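Long-range contacts in Rubredoxin\:oxygen oxidoreductase (Desulfovibrio gigas, PDB 1E5D), which catalyses the four-electron reduction of one oxygen molecule to two water molecules, using a diiron centre and flavin mononucleotide: residues L130-R135 with S153-E158; S311-N316 with G349-V354; G343-S348 with K372-P377. All coordinates share one frame; numbering follows the deposited sequence. Where two conformers were deposited one is given.

Interaction 1: residues L130-R135 with S153-E158; sequences LSLGKR and SWFADE
Carboxylate oxygen OE2 of E158 is bonded by R135 and approached more loosely by K134, both of segment 130-135. R135 NH1 donates to E158 OE2 at 2.9 Å in a bent bond (150° at the hydrogen), part of a salt bridge. The two flat groups do not lie in one plane: NH1 reaches OE2 from above the carboxylate, and the guanidinium and carboxylate planes are 37° apart. K134 NZ adds a longer salt bridge to the same E158 OE2 at 3.9 Å, and it also lies over the rim of one guanidinium face, so the carboxylate probably offsets two neighbouring positive charges. E158 bends at chi2 (93°) to carry its carboxylate across the R135 chain at about a right angle. Next to the salt bridge, L132 CD2 meets the rim of the F155 ring, 3.8 Å from F155 CZ. R135 CB touches the same rim, 3.9 Å from F155 CE1, and so links the apolar and charged parts. The backbone N of R135 is held by D42, and R135 NH2 by the carbonyl of E41. The contact bridges the hairpin turn between strands 129-131 and 136-141 and the end of strand 151-155. These strands belong to the six-stranded mixed sheet of the lactamase-like domain, 136-141 lying between the other two; from strand 10-17 of the seven-stranded sheet, F10 packs edge-to-face on F155.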
loop_
_atom_site.group_PDB
_atom_site.type_symbol
_atom_site.label_atom_id
_atom_site.label_comp_id
_atom_site.label_asym_id
_atom_site.label_seq_id
_atom_site.Cartn_x
_atom_site.Cartn_y
_atom_site.Cartn_z
ATOM N N LEU A 130 44.214 -7.448 11.963
ATOM C CA LEU A 130 44.190 -8.803 12.488
ATOM C C LEU A 130 45.032 -9.702 11.594
ATOM O O LEU A 130 44.796 -9.795 10.388
ATOM C CB LEU A 130 42.756 -9.318 12.566
ATOM C CG LEU A 130 42.569 -10.778 12.972
ATOM C CD1 LEU A 130 42.824 -10.941 14.461
ATOM C CD2 LEU A 130 41.174 -11.278 12.617
ATOM N N SER A 131 46.011 -10.343 12.207
ATOM C CA SER A 131 46.840 -11.328 11.527
ATOM C C SER A 131 46.053 -12.617 11.331
ATOM O O SER A 131 45.480 -13.132 12.294
ATOM C CB SER A 131 48.115 -11.609 12.326
ATOM O OG SER A 131 48.976 -12.512 11.650
ATOM N N LEU A 132 46.010 -13.134 10.109
ATOM C CA LEU A 132 45.282 -14.386 9.884
ATOM C C LEU A 132 46.291 -15.503 9.604
ATOM O O LEU A 132 45.933 -16.658 9.404
ATOM C CB LEU A 132 44.275 -14.244 8.753
ATOM C CG LEU A 132 42.974 -13.493 9.020
ATOM C CD1 LEU A 132 43.194 -12.179 9.744
ATOM C CD2 LEU A 132 42.255 -13.217 7.703
ATOM N N GLY A 133 47.545 -15.087 9.612
ATOM C CA GLY A 133 48.725 -15.862 9.305
ATOM C C GLY A 133 49.577 -15.120 8.288
ATOM O O GLY A 133 50.167 -14.078 8.583
ATOM N N LYS A 134 49.632 -15.636 7.060
ATOM C CA LYS A 134 50.352 -14.910 6.014
ATOM C C LYS A 134 49.626 -13.617 5.671
ATOM O O LYS A 134 50.238 -12.578 5.408
ATOM C CB LYS A 134 50.539 -15.796 4.781
ATOM C CG LYS A 134 49.877 -15.253 3.530
ATOM C CD LYS A 134 49.879 -16.251 2.387
ATOM C CE LYS A 134 50.493 -15.663 1.128
ATOM N NZ LYS A 134 49.588 -14.703 0.437
ATOM N N ARG A 135 48.288 -13.620 5.662
ATOM C CA ARG A 135 47.612 -12.364 5.315
ATOM C C ARG A 135 47.272 -11.574 6.563
ATOM O O ARG A 135 47.219 -12.126 7.660
ATOM C CB ARG A 135 46.346 -12.640 4.497
ATOM C CG ARG A 135 46.667 -13.097 3.085
ATOM C CD ARG A 135 45.481 -13.657 2.333
ATOM N NE ARG A 135 45.568 -15.104 2.121
ATOM C CZ ARG A 135 45.761 -15.641 0.921
ATOM N NH1 ARG A 135 45.886 -14.833 -0.126
ATOM N NH2 ARG A 135 45.834 -16.951 0.744
ATOM N N SER A 153 35.749 -5.084 5.462
ATOM C CA SER A 153 37.049 -5.705 5.688
ATOM C C SER A 153 37.974 -5.499 4.499
ATOM O O SER A 153 37.597 -5.713 3.356
ATOM C CB SER A 153 36.923 -7.203 5.967
ATOM O OG SER A 153 36.491 -7.412 7.298
ATOM N N TRP A 154 39.185 -5.080 4.824
ATOM C CA TRP A 154 40.166 -4.730 3.814
ATOM C C TRP A 154 41.406 -5.615 3.888
ATOM O O TRP A 154 42.030 -5.746 4.941
ATOM C CB TRP A 154 40.576 -3.272 4.004
ATOM C CG TRP A 154 41.561 -2.735 3.019
ATOM C CD1 TRP A 154 42.725 -2.072 3.296
ATOM C CD2 TRP A 154 41.470 -2.813 1.590
ATOM N NE1 TRP A 154 43.362 -1.735 2.128
ATOM C CE2 TRP A 154 42.615 -2.177 1.067
ATOM C CE3 TRP A 154 40.534 -3.358 0.705
ATOM C CZ2 TRP A 154 42.840 -2.073 -0.306
ATOM C CZ3 TRP A 154 40.763 -3.253 -0.658
ATOM C CH2 TRP A 154 41.910 -2.615 -1.152
ATOM N N PHE A 155 41.720 -6.196 2.746
ATOM C CA PHE A 155 42.985 -6.861 2.470
ATOM C C PHE A 155 43.825 -5.906 1.616
ATOM O O PHE A 155 43.688 -5.864 0.394
ATOM C CB PHE A 155 42.773 -8.206 1.780
ATOM C CG PHE A 155 42.308 -9.283 2.753
ATOM C CD1 PHE A 155 43.216 -10.027 3.487
ATOM C CD2 PHE A 155 40.956 -9.536 2.924
ATOM C CE1 PHE A 155 42.806 -10.995 4.381
ATOM C CE2 PHE A 155 40.535 -10.507 3.813
ATOM C CZ PHE A 155 41.457 -11.231 4.547
ATOM N N ALA A 156 44.654 -5.134 2.306
ATOM C CA ALA A 156 45.469 -4.102 1.674
ATOM C C ALA A 156 46.417 -4.703 0.649
ATOM O O ALA A 156 46.573 -4.211 -0.468
ATOM C CB ALA A 156 46.245 -3.319 2.723
ATOM N N ASP A 157 47.078 -5.803 1.007
ATOM C CA ASP A 157 47.985 -6.381 0.009
ATOM C C ASP A 157 47.217 -6.973 -1.160
ATOM O O ASP A 157 47.518 -6.658 -2.312
ATOM C CB ASP A 157 48.901 -7.401 0.689
ATOM C CG ASP A 157 49.901 -6.678 1.584
ATOM O OD1 ASP A 157 50.698 -5.875 1.051
ATOM O OD2 ASP A 157 49.865 -6.915 2.810
ATOM N N GLU A 158 46.221 -7.816 -0.906
ATOM C CA GLU A 158 45.449 -8.398 -1.995
ATOM C C GLU A 158 44.506 -7.391 -2.645
ATOM O O GLU A 158 43.972 -7.671 -3.721
ATOM C CB GLU A 158 44.639 -9.597 -1.495
ATOM C CG GLU A 158 45.485 -10.862 -1.415
ATOM C CD GLU A 158 46.084 -11.052 -0.033
ATOM O OE1 GLU A 158 45.913 -10.159 0.826
ATOM O OE2 GLU A 158 46.724 -12.105 0.177
#

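Interaction 2: residues S311-N316 with G349-V354; sequences SPTHNN and GESTKV. With FMN (flavin mononucleotide), chain C.
T313 meets S351 at the start of helix 350-361, and its side chain divides its contacts between that helix and the flavin. From the backbone, T313 CB lies 3.9 Å from FMN C2. The methyl CG2, anti to the backbone N, continues toward the pyrimidine part of the flavin, 3.4 Å from FMN N3, and also touches E350 OE1. The hydroxyl takes the other branch, and its OG1 accepts a hydrogen bond from S351 N at 3.0 Å, 157° at the hydrogen. S351 answers in the reverse direction: its OG donates to S311 O at 2.9 Å, tilted from the carbonyl plane. With OG between its own backbone N and carbonyl carbon (chi1 60°), S351 turns this hydroxyl back to the loop, and the two bonds tie the first turn of the helix to both S311 and T313.

Farther along, N316 and E350 lie side by side and point the same way. N316 ND2 donates to E350 OE2 at 3.1 Å on the syn side of the carboxylate, while the amide and carboxylate planes stand 70° apart. N316 OD1 is bonded to R333 of the second subunit, so the two heteroatoms of this amide serve different chains.

Backbone groups hold the cofactor. N315 N donates to FMN N5, N316 N donates to FMN O4 at 2.8 Å, and G349 N reaches FMN O2. The T313 carbonyl receives the ribityl hydroxyl O2', and H314 sets its ring edge against methyl C7M. Flavin-binding loops that follow the carboxyl ends of parallel strands, here 306-310 and 338-345, are characteristic of the flavodoxin fold.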
loop_
_atom_site.group_PDB
_atom_site.type_symbol
_atom_site.label_atom_id
_atom_site.label_comp_id
_atom_site.label_asym_id
_atom_site.label_seq_id
_atom_site.Cartn_x
_atom_site.Cartn_y
_atom_site.Cartn_z
ATOM N N SER A 311 -3.481 12.400 -6.515
ATOM C CA SER A 311 -4.483 11.540 -5.909
ATOM C C SER A 311 -5.821 12.270 -5.844
ATOM O O SER A 311 -5.898 13.467 -5.580
ATOM C CB SER A 311 -4.081 11.086 -4.510
ATOM O OG SER A 311 -5.171 10.430 -3.883
ATOM N N PRO A 312 -6.887 11.528 -6.087
ATOM C CA PRO A 312 -8.213 12.107 -5.862
ATOM C C PRO A 312 -8.449 12.190 -4.366
ATOM O O PRO A 312 -7.741 11.573 -3.576
ATOM C CB PRO A 312 -9.142 11.076 -6.501
ATOM C CG PRO A 312 -8.397 9.786 -6.386
ATOM C CD PRO A 312 -6.942 10.147 -6.572
ATOM N N THR A 313 -9.445 12.944 -3.915
ATOM C CA THR A 313 -9.705 12.887 -2.475
ATOM C C THR A 313 -10.548 11.667 -2.135
ATOM O O THR A 313 -11.655 11.457 -2.623
ATOM C CB THR A 313 -10.413 14.158 -1.981
ATOM O OG1 THR A 313 -9.543 15.264 -2.252
ATOM C CG2 THR A 313 -10.617 14.078 -0.481
ATOM N N HIS A 314 -10.007 10.828 -1.256
ATOM C CA HIS A 314 -10.753 9.653 -0.829
ATOM C C HIS A 314 -10.966 9.746 0.677
ATOM O O HIS A 314 -9.977 9.717 1.405
ATOM C CB HIS A 314 -10.013 8.370 -1.201
ATOM C CG HIS A 314 -10.732 7.117 -0.815
ATOM N ND1 HIS A 314 -10.300 6.270 0.179
ATOM C CD2 HIS A 314 -11.874 6.564 -1.292
ATOM C CE1 HIS A 314 -11.135 5.255 0.294
ATOM N NE2 HIS A 314 -12.108 5.403 -0.592
ATOM N N ASN A 315 -12.225 9.863 1.081
ATOM C CA ASN A 315 -12.553 9.985 2.499
ATOM C C ASN A 315 -11.675 11.019 3.196
ATOM O O ASN A 315 -10.942 10.702 4.132
ATOM C CB ASN A 315 -12.438 8.618 3.178
ATOM C CG ASN A 315 -13.441 7.629 2.616
ATOM O OD1 ASN A 315 -14.573 7.957 2.261
ATOM N ND2 ASN A 315 -13.009 6.378 2.537
ATOM N N ASN A 316 -11.743 12.259 2.723
ATOM C CA ASN A 316 -11.071 13.377 3.376
ATOM C C ASN A 316 -9.559 13.257 3.365
ATOM O O ASN A 316 -8.877 13.956 4.110
ATOM C CB ASN A 316 -11.585 13.501 4.825
ATOM C CG ASN A 316 -13.094 13.734 4.777
ATOM O OD1 ASN A 316 -13.875 12.934 5.279
ATOM N ND2 ASN A 316 -13.468 14.838 4.135
ATOM N N GLY A 349 -12.102 18.030 -0.872
ATOM C CA GLY A 349 -10.943 18.456 -1.630
ATOM C C GLY A 349 -9.622 18.487 -0.896
ATOM O O GLY A 349 -8.727 19.253 -1.281
ATOM N N GLU A 350 -9.418 17.693 0.154
ATOM C CA GLU A 350 -8.163 17.727 0.885
ATOM C C GLU A 350 -6.943 17.183 0.151
ATOM O O GLU A 350 -5.832 17.498 0.589
ATOM C CB GLU A 350 -8.286 16.894 2.184
ATOM C CG GLU A 350 -9.180 17.531 3.230
ATOM C CD GLU A 350 -10.580 16.951 3.220
ATOM O OE1 GLU A 350 -11.063 16.607 2.121
ATOM O OE2 GLU A 350 -11.171 16.852 4.315
ATOM N N SER A 351 -7.060 16.363 -0.879
ATOM C CA SER A 351 -5.917 15.598 -1.377
ATOM C C SER A 351 -4.736 16.476 -1.760
ATOM O O SER A 351 -3.601 16.202 -1.364
ATOM C CB SER A 351 -6.314 14.710 -2.563
ATOM O OG SER A 351 -6.811 15.468 -3.651
ATOM N N THR A 352 -4.972 17.545 -2.510
ATOM C CA THR A 352 -3.797 18.302 -2.963
ATOM C C THR A 352 -3.167 19.029 -1.790
ATOM O O THR A 352 -1.953 19.200 -1.705
ATOM C CB THR A 352 -4.167 19.277 -4.086
ATOM O OG1 THR A 352 -5.292 20.058 -3.678
ATOM C CG2 THR A 352 -4.593 18.491 -5.319
ATOM N N LYS A 353 -4.019 19.450 -0.862
ATOM C CA LYS A 353 -3.529 20.046 0.375
ATOM C C LYS A 353 -2.562 19.087 1.060
ATOM O O LYS A 353 -1.426 19.407 1.414
ATOM C CB LYS A 353 -4.709 20.360 1.288
ATOM C CG LYS A 353 -4.606 21.676 2.032
ATOM C CD LYS A 353 -5.685 22.645 1.550
ATOM C CE LYS A 353 -6.118 23.611 2.644
ATOM N NZ LYS A 353 -7.580 23.890 2.633
ATOM N N VAL A 354 -3.045 17.850 1.224
ATOM C CA VAL A 354 -2.271 16.805 1.870
ATOM C C VAL A 354 -1.015 16.437 1.091
ATOM O O VAL A 354 0.066 16.295 1.670
ATOM C CB VAL A 354 -3.115 15.531 2.068
ATOM C CG1 VAL A 354 -2.213 14.370 2.441
ATOM C CG2 VAL A 354 -4.169 15.763 3.142
HETATM N N1 FMN C . -14.393 13.722 -2.691
HETATM C C2 FMN C . -14.239 14.588 -1.699
HETATM O O2 FMN C . -14.298 15.777 -1.863
HETATM N N3 FMN C . -13.982 14.159 -0.369
HETATM C C4 FMN C . -14.258 12.857 0.007
HETATM O O4 FMN C . -13.994 12.533 1.150
HETATM C C4A FMN C . -14.477 11.906 -1.073
HETATM N N5 FMN C . -14.386 10.576 -0.843
HETATM C C5A FMN C . -14.911 9.759 -1.816
HETATM C C6 FMN C . -14.951 8.367 -1.549
HETATM C C7 FMN C . -15.216 7.458 -2.545
HETATM C C7M FMN C . -14.961 5.995 -2.305
HETATM C C8 FMN C . -15.421 7.921 -3.904
HETATM C C8M FMN C . -15.932 6.967 -4.958
HETATM C C9 FMN C . -15.582 9.297 -4.128
HETATM C C9A FMN C . -15.128 10.189 -3.154
HETATM N N10 FMN C . -14.878 11.572 -3.417
HETATM C C10 FMN C . -14.635 12.421 -2.425
HETATM C "C1'" FMN C . -15.150 12.053 -4.792
HETATM C "C2'" FMN C . -13.930 11.809 -5.716
HETATM O "O2'" FMN C . -12.797 12.516 -5.227
HETATM C "C3'" FMN C . -14.342 12.347 -7.077
HETATM O "O3'" FMN C . -15.184 11.355 -7.658
HETATM C "C4'" FMN C . -13.125 12.556 -7.982
HETATM O "O4'" FMN C . -13.552 13.034 -9.268
HETATM C "C5'" FMN C . -12.419 11.222 -8.099
HETATM O "O5'" FMN C . -11.174 11.386 -9.041
HETATM P P FMN C . -10.625 10.205 -9.832
HETATM O O1P FMN C . -9.179 10.567 -10.179
HETATM O O2P FMN C . -10.796 8.994 -9.164
HETATM O O3P FMN C . -11.372 10.071 -11.079
#

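Interaction 3: residues G343-S348 with K372-P377; sequences GSFGWS and KVKNVP. With FMN (flavin mononucleotide), chain C.
Strands 343-345 and 372-374 run parallel, their axes 4.7 Å apart and inclined at 33°, with G343, S344 and F345 paired to K372, V373 and K374. The ladder is V373 N to G343 O, F345 N to V373 O (3.0 Å) and, just past the strand, N375 N to F345 O (2.9 Å). CA-H...O contacts run between these bonds.

On one face of the sheet, F345 CG sits between its backbone N and carbonyl carbon (chi1 70°), a rotation that brings the ring back over the neighbouring strand. There K374 CA makes a CH-pi contact 4.1 Å from the F345 ring centroid, and K372 CG touches F345 CE1 at 3.7 Å. S344 points to the face shared with V373; its OG accepts from the ribityl O4' of FMN at 3.0 Å. N375 ND2 adds a weak bond to the same O4', while N375 OD1 is bonded to S112 of the second subunit.

Beyond the strand, the G346 N-H is shared between FMN N1 and O2, and W347 N also approaches O2, at a doubtfully short distance. The W347 indole stacks face-on over the flavin, 3.5 Å from FMN C2 to its plane, and meets W147 of the second subunit edge-to-face. A parallel pair joined by crossover helix 350-361, with an aromatic residue stacked on the isoalloxazine, typifies the flavodoxin FMN site.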
loop_
_atom_site.group_PDB
_atom_site.type_symbol
_atom_site.label_atom_id
_atom_site.label_comp_id
_atom_site.label_asym_id
_atom_site.label_seq_id
_atom_site.Cartn_x
_atom_site.Cartn_y
_atom_site.Cartn_z
ATOM N N GLY A 343 -4.881 16.660 -8.407
ATOM C CA GLY A 343 -5.903 15.690 -8.049
ATOM C C GLY A 343 -7.300 16.203 -8.330
ATOM O O GLY A 343 -7.495 17.381 -8.605
ATOM N N SER A 344 -8.241 15.273 -8.261
ATOM C CA SER A 344 -9.657 15.552 -8.432
ATOM C C SER A 344 -10.345 15.304 -7.100
ATOM O O SER A 344 -9.876 14.482 -6.308
ATOM C CB SER A 344 -10.232 14.684 -9.543
ATOM O OG SER A 344 -11.528 15.099 -9.905
ATOM N N PHE A 345 -11.422 16.008 -6.822
ATOM C CA PHE A 345 -12.126 15.926 -5.550
ATOM C C PHE A 345 -13.610 16.150 -5.821
ATOM O O PHE A 345 -13.934 16.641 -6.910
ATOM C CB PHE A 345 -11.615 16.953 -4.530
ATOM C CG PHE A 345 -12.002 18.372 -4.927
ATOM C CD1 PHE A 345 -11.310 19.016 -5.938
ATOM C CD2 PHE A 345 -13.053 19.019 -4.297
ATOM C CE1 PHE A 345 -11.681 20.290 -6.326
ATOM C CE2 PHE A 345 -13.429 20.294 -4.684
ATOM C CZ PHE A 345 -12.744 20.926 -5.704
ATOM N N GLY A 346 -14.461 15.802 -4.872
ATOM C CA GLY A 346 -15.898 15.918 -5.067
ATOM C C GLY A 346 -16.532 16.979 -4.192
ATOM O O GLY A 346 -17.555 17.572 -4.538
ATOM N N TRP A 347 -15.941 17.250 -3.031
ATOM C CA TRP A 347 -16.489 18.267 -2.141
ATOM C C TRP A 347 -15.442 18.791 -1.168
ATOM O O TRP A 347 -15.134 19.981 -1.177
ATOM C CB TRP A 347 -17.692 17.725 -1.376
ATOM C CG TRP A 347 -17.531 16.435 -0.643
ATOM C CD1 TRP A 347 -17.184 16.270 0.670
ATOM C CD2 TRP A 347 -17.714 15.115 -1.175
ATOM N NE1 TRP A 347 -17.139 14.934 0.988
ATOM C CE2 TRP A 347 -17.460 14.205 -0.130
ATOM C CE3 TRP A 347 -18.067 14.620 -2.433
ATOM C CZ2 TRP A 347 -17.547 12.822 -0.301
ATOM C CZ3 TRP A 347 -18.153 13.253 -2.604
ATOM C CH2 TRP A 347 -17.893 12.375 -1.545
ATOM N N SER A 348 -14.895 17.923 -0.325
ATOM C CA SER A 348 -13.958 18.378 0.701
ATOM C C SER A 348 -12.640 18.805 0.066
ATOM O O SER A 348 -12.117 19.867 0.419
ATOM C CB SER A 348 -13.753 17.309 1.767
ATOM O OG SER A 348 -13.558 16.019 1.244
ATOM N N LYS A 372 -6.014 21.415 -8.516
ATOM C CA LYS A 372 -7.117 20.561 -8.099
ATOM C C LYS A 372 -8.339 20.856 -8.969
ATOM O O LYS A 372 -8.588 21.987 -9.369
ATOM C CB LYS A 372 -7.425 20.751 -6.621
ATOM C CG LYS A 372 -8.343 21.910 -6.279
ATOM C CD LYS A 372 -7.935 22.569 -4.973
ATOM C CE LYS A 372 -9.115 22.770 -4.036
ATOM N NZ LYS A 372 -8.662 23.201 -2.681
ATOM N N VAL A 373 -9.104 19.818 -9.265
ATOM C CA VAL A 373 -10.258 19.904 -10.138
ATOM C C VAL A 373 -11.476 19.216 -9.533
ATOM O O VAL A 373 -11.361 18.098 -9.032
ATOM C CB VAL A 373 -9.973 19.248 -11.504
ATOM C CG1 VAL A 373 -11.217 19.296 -12.378
ATOM C CG2 VAL A 373 -8.792 19.926 -12.175
ATOM N N LYS A 374 -12.631 19.873 -9.590
ATOM C CA LYS A 374 -13.846 19.215 -9.124
ATOM C C LYS A 374 -14.253 18.164 -10.152
ATOM O O LYS A 374 -14.591 18.476 -11.296
ATOM C CB LYS A 374 -14.985 20.199 -8.893
ATOM C CG LYS A 374 -16.220 19.593 -8.247
ATOM C CD LYS A 374 -16.786 20.485 -7.153
ATOM C CE LYS A 374 -18.093 21.135 -7.577
ATOM N NZ LYS A 374 -19.267 20.223 -7.456
ATOM N N ASN A 375 -14.203 16.902 -9.744
ATOM C CA ASN A 375 -14.587 15.833 -10.657
ATOM C C ASN A 375 -13.845 15.869 -11.984
ATOM O O ASN A 375 -12.615 15.884 -11.999
ATOM C CB ASN A 375 -16.104 15.906 -10.886
ATOM C CG ASN A 375 -16.803 15.748 -9.546
ATOM O OD1 ASN A 375 -17.687 16.516 -9.186
ATOM N ND2 ASN A 375 -16.381 14.717 -8.820
ATOM N N VAL A 376 -14.602 15.867 -13.077
ATOM C CA VAL A 376 -14.041 15.644 -14.400
ATOM C C VAL A 376 -13.523 16.930 -15.024
ATOM O O VAL A 376 -14.242 17.895 -15.245
ATOM C CB VAL A 376 -15.057 14.983 -15.348
ATOM C CG1 VAL A 376 -14.453 14.798 -16.735
ATOM C CG2 VAL A 376 -15.490 13.647 -14.763
ATOM N N PRO A 377 -12.223 16.894 -15.303
ATOM C CA PRO A 377 -11.511 18.084 -15.758
ATOM C C PRO A 377 -11.986 18.537 -17.139
ATOM O O PRO A 377 -12.531 17.745 -17.901
ATOM C CB PRO A 377 -10.050 17.633 -15.818
ATOM C CG PRO A 377 -10.070 16.145 -15.812
ATOM C CD PRO A 377 -11.369 15.700 -15.211
HETATM N N1 FMN C . -14.393 13.722 -2.691
HETATM C C2 FMN C . -14.239 14.588 -1.699
HETATM O O2 FMN C . -14.298 15.777 -1.863
HETATM N N3 FMN C . -13.982 14.159 -0.369
HETATM C C4 FMN C . -14.258 12.857 0.007
HETATM O O4 FMN C . -13.994 12.533 1.150
HETATM C C4A FMN C . -14.477 11.906 -1.073
HETATM N N5 FMN C . -14.386 10.576 -0.843
HETATM C C5A FMN C . -14.911 9.759 -1.816
HETATM C C6 FMN C . -14.951 8.367 -1.549
HETATM C C7 FMN C . -15.216 7.458 -2.545
HETATM C C7M FMN C . -14.961 5.995 -2.305
HETATM C C8 FMN C . -15.421 7.921 -3.904
HETATM C C8M FMN C . -15.932 6.967 -4.958
HETATM C C9 FMN C . -15.582 9.297 -4.128
HETATM C C9A FMN C . -15.128 10.189 -3.154
HETATM N N10 FMN C . -14.878 11.572 -3.417
HETATM C C10 FMN C . -14.635 12.421 -2.425
HETATM C "C1'" FMN C . -15.150 12.053 -4.792
HETATM C "C2'" FMN C . -13.930 11.809 -5.716
HETATM O "O2'" FMN C . -12.797 12.516 -5.227
HETATM C "C3'" FMN C . -14.342 12.347 -7.077
HETATM O "O3'" FMN C . -15.184 11.355 -7.658
HETATM C "C4'" FMN C . -13.125 12.556 -7.982
HETATM O "O4'" FMN C . -13.552 13.034 -9.268
HETATM C "C5'" FMN C . -12.419 11.222 -8.099
HETATM O "O5'" FMN C . -11.174 11.386 -9.041
HETATM P P FMN C . -10.625 10.205 -9.832
HETATM O O1P FMN C . -9.179 10.567 -10.179
HETATM O O2P FMN C . -10.796 8.994 -9.164
HETATM O O3P FMN C . -11.372 10.071 -11.079
#

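Overall arrangement
Interactions 2 and 3 form one flavin site: their centres are about 9 Å apart, helix 350-361 of interaction 2 is the crossover between the two strands of interaction 3, and T313 N meets S344 O at 2.9 Å. Interaction 2 is buried and joins a loop to a helix start through hydroxyl and amide bonds; interaction 3 is partly buried, a parallel backbone ladder with two exposed lysines on the face of F345. Both also touch the second subunit. Interaction 1 stands apart in the lactamase-like domain, its centre about 58 and 65 Å from theirs, across the chain's centre. There, a salt-bridge network lies beside an apolar contact, away from the diiron and flavin sites.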